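Glutathione S-transferase family protein (Populus trichocarpa, PDB 5F06) binds glutathione and probably catalyses its transfer to electrophilic compounds, releasing a halide anion from halogenated ones, as a Phi-class glutathione transferase. Local coordinates at residues H168-T173 with E196-R201; Y172-M177 with K206-M211; S183-N186 with H190-A193. All coordinates share one frame; numbering follows the deposited sequence.

Contact 1. Residues H168-T173 with E196-R201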
loop_
_atom_site.group_PDB
_atom_site.type_symbol
_atom_site.label_atom_id
_atom_site.label_comp_id
_atom_site.label_asym_id
_atom_site.label_seq_id
_atom_site.Cartn_x
_atom_site.Cartn_y
_atom_site.Cartn_z
ATOM N N HIS A 168 0.565 11.813 1.163
ATOM C CA HIS A 168 -0.261 10.743 1.702
ATOM C C HIS A 168 -0.272 10.723 3.228
ATOM O O HIS A 168 -1.178 10.148 3.825
ATOM C CB HIS A 168 0.199 9.385 1.164
ATOM C CG HIS A 168 -0.228 9.129 -0.243
ATOM N ND1 HIS A 168 0.200 8.037 -0.965
ATOM C CD2 HIS A 168 -1.052 9.826 -1.065
ATOM C CE1 HIS A 168 -0.338 8.072 -2.173
ATOM N NE2 HIS A 168 -1.101 9.146 -2.259
ATOM N N HIS A 169 0.714 11.370 3.849
ATOM C CA HIS A 169 0.832 11.408 5.314
ATOM C C HIS A 169 -0.046 12.468 5.978
ATOM O O HIS A 169 -0.229 12.457 7.195
ATOM C CB HIS A 169 2.277 11.683 5.731
ATOM C CG HIS A 169 3.227 10.570 5.433
ATOM N ND1 HIS A 169 3.724 10.331 4.171
ATOM C CD2 HIS A 169 3.787 9.638 6.239
ATOM C CE1 HIS A 169 4.543 9.297 4.210
ATOM N NE2 HIS A 169 4.602 8.859 5.455
ATOM N N LEU A 170 -0.560 13.401 5.192
ATOM C CA LEU A 170 -1.173 14.596 5.760
ATOM C C LEU A 170 -2.413 14.317 6.621
ATOM O O LEU A 170 -2.495 14.818 7.742
ATOM C CB LEU A 170 -1.529 15.590 4.646
ATOM C CG LEU A 170 -0.348 16.389 4.074
ATOM C CD1 LEU A 170 -0.769 17.115 2.807
ATOM C CD2 LEU A 170 0.208 17.390 5.088
ATOM N N PRO A 171 -3.371 13.516 6.121
ATOM C CA PRO A 171 -4.646 13.476 6.853
ATOM C C PRO A 171 -4.579 12.795 8.223
ATOM O O PRO A 171 -5.056 13.396 9.183
ATOM C CB PRO A 171 -5.574 12.700 5.905
ATOM C CG PRO A 171 -4.940 12.796 4.575
ATOM C CD PRO A 171 -3.465 12.808 4.833
ATOM N N TYR A 172 -4.014 11.595 8.330
ATOM C CA TYR A 172 -3.960 10.927 9.633
ATOM C C TYR A 172 -3.060 11.697 10.591
ATOM O O TYR A 172 -3.326 11.771 11.791
ATOM C CB TYR A 172 -3.466 9.485 9.506
ATOM C CG TYR A 172 -4.571 8.465 9.344
ATOM C CD1 TYR A 172 -5.637 8.419 10.229
ATOM C CD2 TYR A 172 -4.542 7.540 8.311
ATOM C CE1 TYR A 172 -6.650 7.496 10.085
ATOM C CE2 TYR A 172 -5.553 6.608 8.160
ATOM C CZ TYR A 172 -6.604 6.595 9.052
ATOM O OH TYR A 172 -7.609 5.669 8.906
ATOM N N THR A 173 -1.995 12.284 10.063
ATOM C CA THR A 173 -1.081 13.021 10.914
ATOM C C THR A 173 -1.786 14.269 11.432
ATOM O O THR A 173 -1.617 14.641 12.591
ATOM C CB THR A 173 0.213 13.391 10.176
ATOM O OG1 THR A 173 0.783 12.211 9.598
ATOM C CG2 THR A 173 1.224 14.006 11.139
ATOM N N GLU A 196 5.365 20.669 9.917
ATOM C CA GLU A 196 4.960 22.070 9.917
ATOM C C GLU A 196 5.058 22.650 8.511
ATOM O O GLU A 196 4.279 23.524 8.133
ATOM C CB GLU A 196 5.819 22.861 10.910
ATOM C CG GLU A 196 5.508 22.507 12.363
ATOM C CD GLU A 196 6.566 22.959 13.349
ATOM O OE1 GLU A 196 7.673 23.367 12.929
ATOM O OE2 GLU A 196 6.281 22.900 14.563
ATOM N N ASP A 197 6.013 22.139 7.740
ATOM C CA ASP A 197 6.186 22.525 6.343
ATOM C C ASP A 197 5.017 22.035 5.483
ATOM O O ASP A 197 4.276 22.840 4.921
ATOM C CB ASP A 197 7.516 21.970 5.812
ATOM C CG ASP A 197 7.801 22.360 4.365
ATOM O OD1 ASP A 197 6.920 22.936 3.689
ATOM O OD2 ASP A 197 8.923 22.073 3.894
ATOM N N ILE A 198 4.852 20.717 5.374
ATOM C CA ILE A 198 3.874 20.175 4.437
ATOM C C ILE A 198 2.442 20.512 4.864
ATOM O O ILE A 198 1.574 20.702 4.015
ATOM C CB ILE A 198 4.031 18.639 4.261
ATOM C CG1 ILE A 198 3.730 17.889 5.563
ATOM C CG2 ILE A 198 5.437 18.317 3.748
ATOM C CD1 ILE A 198 3.726 16.362 5.419
ATOM N N SER A 199 2.198 20.621 6.167
ATOM C CA SER A 199 0.852 20.925 6.659
ATOM C C SER A 199 0.466 22.401 6.470
ATOM O O SER A 199 -0.698 22.769 6.667
ATOM C CB SER A 199 0.726 20.536 8.138
ATOM O OG SER A 199 1.543 21.337 8.981
ATOM N N SER A 200 1.428 23.240 6.081
ATOM C CA SER A 200 1.159 24.656 5.846
ATOM C C SER A 200 1.086 24.992 4.353
ATOM O O SER A 200 0.927 26.152 3.987
ATOM C CB SER A 200 2.225 25.533 6.523
ATOM O OG SER A 200 3.503 25.344 5.939
ATOM N N ARG A 201 1.207 23.985 3.494
ATOM C CA ARG A 201 1.057 24.206 2.061
ATOM C C ARG A 201 -0.366 24.668 1.765
ATOM O O ARG A 201 -1.309 24.178 2.386
ATOM C CB ARG A 201 1.376 22.935 1.277
ATOM C CG ARG A 201 2.827 22.485 1.393
ATOM C CD ARG A 201 3.065 21.193 0.624
ATOM N NE ARG A 201 2.831 21.336 -0.813
ATOM C CZ ARG A 201 3.749 21.712 -1.704
ATOM N NH1 ARG A 201 4.987 21.992 -1.323
ATOM N NH2 ARG A 201 3.428 21.804 -2.989
#
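Leu170 and Ile198 carry nearly all of this contact, and one methyl does most of the touching. CD2 of Leu170 rests 3.6 Å from CG1 of Ile198, with CD1 of the same isoleucine almost as near, so the leucine methyl meets the outer arm of Ile198 at a slant and touches both of its carbons. That arm occupies the crowded position between the backbone N and the carbonyl carbon (chi1 65°) and then runs on extended, which carries CD1 toward Leu170. Leu170, whose CG lies opposite the carbonyl carbon, leaves its helix to one side and only its branched end turns to the partner. Branched aliphatic groups suit this buried place because they fill it without bringing polar atoms. Tyr162 packs against both residues and Trp195 against Leu170, extending the apolar cluster.

At Ser199 the fit slackens. Its CA lies 3.9 Å from Leu170 CD2, but its CB is 4.4 Å from the same methyl, and its hydroxyl turns back to a hydrogen bond with the carbonyl of Trp195. Ser199 is itself part of a type I turn that runs from Ile198 to Arg201, where Ser200 is exposed to solvent. Small polar residues fit such a turn, and Arg201 stands at the N-cap of the next helix, salt-bridged to Glu22.

On the opposite segment the buried backbone is braced internally: Thr173 OG1 donates to His169 O at 2.6 Å, tilted 22° from the carbonyl plane, and Tyr107 is a second partner of that hydroxyl. Leu170 and Ile198 thus join helix 170-176 to helix 189-198, a piece of core within the all-helical C-terminal domain of the glutathione transferase fold.

Contact 2. Residues Y172-M177 with K206-M211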
loop_
_atom_site.group_PDB
_atom_site.type_symbol
_atom_site.label_atom_id
_atom_site.label_comp_id
_atom_site.label_asym_id
_atom_site.label_seq_id
_atom_site.Cartn_x
_atom_site.Cartn_y
_atom_site.Cartn_z
ATOM N N TYR A 172 -4.014 11.595 8.330
ATOM C CA TYR A 172 -3.960 10.927 9.633
ATOM C C TYR A 172 -3.060 11.697 10.591
ATOM O O TYR A 172 -3.326 11.771 11.791
ATOM C CB TYR A 172 -3.466 9.485 9.506
ATOM C CG TYR A 172 -4.571 8.465 9.344
ATOM C CD1 TYR A 172 -5.637 8.419 10.229
ATOM C CD2 TYR A 172 -4.542 7.540 8.311
ATOM C CE1 TYR A 172 -6.650 7.496 10.085
ATOM C CE2 TYR A 172 -5.553 6.608 8.160
ATOM C CZ TYR A 172 -6.604 6.595 9.052
ATOM O OH TYR A 172 -7.609 5.669 8.906
ATOM N N THR A 173 -1.995 12.284 10.063
ATOM C CA THR A 173 -1.081 13.021 10.914
ATOM C C THR A 173 -1.786 14.269 11.432
ATOM O O THR A 173 -1.617 14.641 12.591
ATOM C CB THR A 173 0.213 13.391 10.176
ATOM O OG1 THR A 173 0.783 12.211 9.598
ATOM C CG2 THR A 173 1.224 14.006 11.139
ATOM N N TYR A 174 -2.606 14.895 10.591
ATOM C CA TYR A 174 -3.326 16.095 11.005
ATOM C C TYR A 174 -4.162 15.812 12.250
ATOM O O TYR A 174 -4.193 16.612 13.190
ATOM C CB TYR A 174 -4.222 16.623 9.879
ATOM C CG TYR A 174 -4.893 17.925 10.242
ATOM C CD1 TYR A 174 -4.150 19.091 10.365
ATOM C CD2 TYR A 174 -6.257 17.988 10.483
ATOM C CE1 TYR A 174 -4.743 20.280 10.706
ATOM C CE2 TYR A 174 -6.861 19.183 10.828
ATOM C CZ TYR A 174 -6.098 20.324 10.935
ATOM O OH TYR A 174 -6.684 21.521 11.279
ATOM N N TYR A 175 -4.822 14.661 12.268
ATOM C CA TYR A 175 -5.651 14.300 13.409
ATOM C C TYR A 175 -4.810 13.837 14.598
ATOM O O TYR A 175 -5.160 14.113 15.748
ATOM C CB TYR A 175 -6.654 13.218 13.015
ATOM C CG TYR A 175 -7.903 13.740 12.322
ATOM C CD1 TYR A 175 -8.422 14.998 12.618
ATOM C CD2 TYR A 175 -8.573 12.968 11.387
ATOM C CE1 TYR A 175 -9.559 15.471 11.996
ATOM C CE2 TYR A 175 -9.719 13.438 10.759
ATOM C CZ TYR A 175 -10.204 14.688 11.072
ATOM O OH TYR A 175 -11.342 15.168 10.463
ATOM N N LEU A 176 -3.705 13.143 14.329
ATOM C CA LEU A 176 -2.787 12.739 15.391
ATOM C C LEU A 176 -2.322 13.960 16.183
ATOM O O LEU A 176 -2.228 13.922 17.412
ATOM C CB LEU A 176 -1.579 11.998 14.812
ATOM C CG LEU A 176 -0.501 11.547 15.804
ATOM C CD1 LEU A 176 -0.713 10.107 16.224
ATOM C CD2 LEU A 176 0.889 11.734 15.219
ATOM N N MET A 177 -2.052 15.053 15.479
ATOM C CA MET A 177 -1.496 16.241 16.118
ATOM C C MET A 177 -2.512 16.935 17.023
ATOM O O MET A 177 -2.157 17.840 17.777
ATOM C CB MET A 177 -0.974 17.216 15.062
ATOM C CG MET A 177 0.225 16.679 14.280
ATOM S SD MET A 177 1.595 16.142 15.321
ATOM C CE MET A 177 2.205 17.722 15.895
ATOM N N LYS A 206 -6.576 24.508 2.704
ATOM C CA LYS A 206 -7.972 24.562 2.287
ATOM C C LYS A 206 -8.708 23.302 2.741
ATOM O O LYS A 206 -9.889 23.347 3.075
ATOM C CB LYS A 206 -8.075 24.722 0.769
ATOM C CG LYS A 206 -9.487 25.005 0.284
ATOM C CD LYS A 206 -9.545 25.180 -1.226
ATOM C CE LYS A 206 -10.958 25.511 -1.686
ATOM N NZ LYS A 206 -11.055 25.633 -3.166
ATOM N N VAL A 207 -7.994 22.183 2.759
ATOM C CA VAL A 207 -8.568 20.900 3.146
ATOM C C VAL A 207 -8.650 20.780 4.667
ATOM O O VAL A 207 -9.571 20.158 5.200
ATOM C CB VAL A 207 -7.735 19.726 2.572
ATOM C CG1 VAL A 207 -8.342 18.382 2.950
ATOM C CG2 VAL A 207 -7.630 19.845 1.062
ATOM N N ALA A 208 -7.684 21.382 5.355
ATOM C CA ALA A 208 -7.611 21.319 6.811
ATOM C C ALA A 208 -8.855 21.914 7.458
ATOM O O ALA A 208 -9.286 21.459 8.515
ATOM C CB ALA A 208 -6.365 22.041 7.308
ATOM N N GLU A 209 -9.427 22.929 6.817
ATOM C CA GLU A 209 -10.635 23.576 7.320
ATOM C C GLU A 209 -11.756 22.559 7.488
ATOM O O GLU A 209 -12.463 22.554 8.497
ATOM C CB GLU A 209 -11.095 24.690 6.373
ATOM C CG GLU A 209 -10.028 25.713 6.020
ATOM C CD GLU A 209 -10.544 26.800 5.087
ATOM O OE1 GLU A 209 -9.765 27.272 4.231
ATOM O OE2 GLU A 209 -11.727 27.180 5.210
ATOM N N GLY A 210 -11.907 21.696 6.489
ATOM C CA GLY A 210 -12.982 20.726 6.474
ATOM C C GLY A 210 -12.795 19.620 7.493
ATOM O O GLY A 210 -13.744 18.914 7.832
ATOM N N MET A 211 -11.570 19.465 7.985
ATOM C CA MET A 211 -11.269 18.420 8.956
ATOM C C MET A 211 -11.452 18.901 10.395
ATOM O O MET A 211 -11.294 18.124 11.337
ATOM C CB MET A 211 -9.841 17.915 8.754
ATOM C CG MET A 211 -9.551 17.468 7.327
ATOM S SD MET A 211 -7.939 16.700 7.149
ATOM C CE MET A 211 -8.223 15.161 8.018
#
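Met211 meets two tyrosines of helix 170-176 in different ways. Its terminal methyl CE sits over one face of the Tyr175 ring, 3.9 Å from the centroid and 25° off the normal, displaced toward the rim near CE2. This is a CH-pi contact. The carbonyl of the same methionine meets Tyr175 differently: its O lies at the ring edge, in plane, 3.2 Å from CE1, where the slightly positive aromatic hydrogens face a negative oxygen. One residue therefore touches both a face and the edge of this ring, while the phenol hydroxyl is hydrogen-bonded to the carbonyl of Met9.

Tyr174 is approached obliquely. Its side chain and that of Met211 run antiparallel alongside one another, bringing Met211 CB to 3.8 Å from Tyr174 CE2 and the sulfur to 4.9 Å from the ring centroid, 48° off its normal. The same SD stands 5.3 Å from the Tyr175 centroid, above the face but distant. The bend at the end of the methionine (chi3 71°) turns CE toward the face of Tyr175. Methionine suits the site because its flexible, polarisable thioether can adapt to two rings at once. Farther along, Ala208 CB lies 4.0 Å from Tyr174 CZ; its small side chain leaves room for the phenol, whose OH is hydrogen-bonded to Asn212.

Tyr175 also touches Thr11, a glutathione-binding residue, and Met211 touches Ser14. A pair of Met-aromatic contacts thus joins helix 170-176 to the residue following helix 202-210, beside the glutathione site.

Contact 3. Residues S183-N186 with H190-A193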
loop_
_atom_site.group_PDB
_atom_site.type_symbol
_atom_site.label_atom_id
_atom_site.label_comp_id
_atom_site.label_asym_id
_atom_site.label_seq_id
_atom_site.Cartn_x
_atom_site.Cartn_y
_atom_site.Cartn_z
ATOM N N SER A 183 3.043 14.068 20.502
ATOM C CA SER A 183 4.390 14.096 21.067
ATOM C C SER A 183 5.427 13.345 20.226
ATOM O O SER A 183 6.602 13.721 20.219
ATOM C CB SER A 183 4.375 13.522 22.486
ATOM O OG SER A 183 3.849 12.204 22.512
ATOM N N VAL A 184 5.011 12.291 19.522
ATOM C CA VAL A 184 5.970 11.516 18.735
ATOM C C VAL A 184 6.511 12.352 17.579
ATOM O O VAL A 184 7.651 12.176 17.161
ATOM C CB VAL A 184 5.368 10.200 18.179
ATOM C CG1 VAL A 184 4.893 9.316 19.308
ATOM C CG2 VAL A 184 4.237 10.470 17.194
ATOM N N VAL A 185 5.694 13.273 17.078
ATOM C CA VAL A 185 6.127 14.198 16.035
ATOM C C VAL A 185 6.918 15.354 16.643
ATOM O O VAL A 185 8.002 15.692 16.170
ATOM C CB VAL A 185 4.913 14.745 15.239
ATOM C CG1 VAL A 185 5.308 15.909 14.325
ATOM C CG2 VAL A 185 4.280 13.631 14.434
ATOM N N ASN A 186 6.383 15.947 17.705
ATOM C CA ASN A 186 6.984 17.142 18.280
ATOM C C ASN A 186 8.358 16.918 18.908
ATOM O O ASN A 186 9.144 17.857 19.015
ATOM C CB ASN A 186 6.045 17.746 19.322
ATOM C CG ASN A 186 4.891 18.504 18.694
ATOM O OD1 ASN A 186 5.006 19.027 17.586
ATOM N ND2 ASN A 186 3.772 18.572 19.403
ATOM N N HIS A 190 13.474 17.119 13.121
ATOM C CA HIS A 190 13.360 17.136 11.664
ATOM C C HIS A 190 11.966 16.715 11.212
ATOM O O HIS A 190 11.431 17.280 10.260
ATOM C CB HIS A 190 14.423 16.241 11.026
ATOM C CG HIS A 190 15.816 16.775 11.166
ATOM N ND1 HIS A 190 16.629 16.468 12.236
ATOM C CD2 HIS A 190 16.532 17.609 10.377
ATOM C CE1 HIS A 190 17.790 17.083 12.095
ATOM N NE2 HIS A 190 17.756 17.786 10.975
ATOM N N VAL A 191 11.381 15.730 11.894
ATOM C CA VAL A 191 10.007 15.317 11.617
ATOM C C VAL A 191 9.035 16.463 11.904
ATOM O O VAL A 191 8.117 16.717 11.126
ATOM C CB VAL A 191 9.614 14.075 12.454
ATOM C CG1 VAL A 191 8.142 13.718 12.259
ATOM C CG2 VAL A 191 10.489 12.888 12.081
ATOM N N LYS A 192 9.247 17.159 13.017
ATOM C CA LYS A 192 8.381 18.273 13.406
ATOM C C LYS A 192 8.407 19.386 12.361
ATOM O O LYS A 192 7.364 19.895 11.953
ATOM C CB LYS A 192 8.802 18.827 14.772
ATOM C CG LYS A 192 7.994 20.030 15.249
ATOM C CD LYS A 192 8.404 20.428 16.665
ATOM C CE LYS A 192 7.574 21.582 17.197
ATOM N NZ LYS A 192 7.894 22.871 16.514
ATOM N N ALA A 193 9.606 19.767 11.937
ATOM C CA ALA A 193 9.755 20.836 10.956
ATOM C C ALA A 193 9.158 20.419 9.610
ATOM O O ALA A 193 8.506 21.219 8.936
ATOM C CB ALA A 193 11.215 21.205 10.804
#
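Val185 and Val191 meet through one methyl each, with the same rotamer, CG1 trans to the residue's own backbone N (chi1 169° and 175°). In both cases this places CG1 at the interface, and the two methyls meet at 4.1 Å with their side chains crossing at about a right angle. Val185 CG1 also rests 4.0 Å from Lys192 CA, so it is seated against the backbone as well as the methyl. Beta-branched valines serve well here: short and stiff, they fill the buried side between two successive helices, with Leu144 of helix 130-153 packing on Val191.

Lys192 takes the outer side. Its chain runs extended through chi3, so that successive methylenes pass along the end of helix 183-186: CB lies 3.5 Å from Val185 O, and CD lies 3.6 Å from Asn186 O. The bend comes at the last torsion (chi4 -71°) and turns NZ to its salt bridge with Glu196. Asn186 starts out away from the partner, yet its amide end comes back to cross the lysine obliquely, with OD1 3.6 Å from CE.

Oxygens therefore line the lysine's carbon chain. The CB and CD approaches are van der Waals packing of methylenes on carbonyl oxygens, whereas CE, beside the ammonium, is probably polarised enough to make its approach to OD1 mildly attractive. This implies a surface tie of aliphatic and weak electrostatic character over an apolar valine base.

Overall arrangement
Helix 170-176 serves contacts 1 and 2, which share Tyr172 and Thr173 and have centres about 8 Å apart; they touch where Met211 CE lies 3.8 Å from Pro171 O. Contact 3 is more remote, its centre about 12 Å from that of contact 1 and about 16 Å from that of contact 2. It is tied to contact 2 by Met177, whose SD packs 3.6 Å from Val185 CB, and to contact 1 by helix 189-198, which carries a segment of each. Closeness to the ligand falls in order: the Tyr175 side chain is about 3 Å from that of glutathione-binding Thr11 and about 8 Å from bound glutathione, the Leu170 side chain about 13 Å from glutathione, and contact 3 lies away from the site.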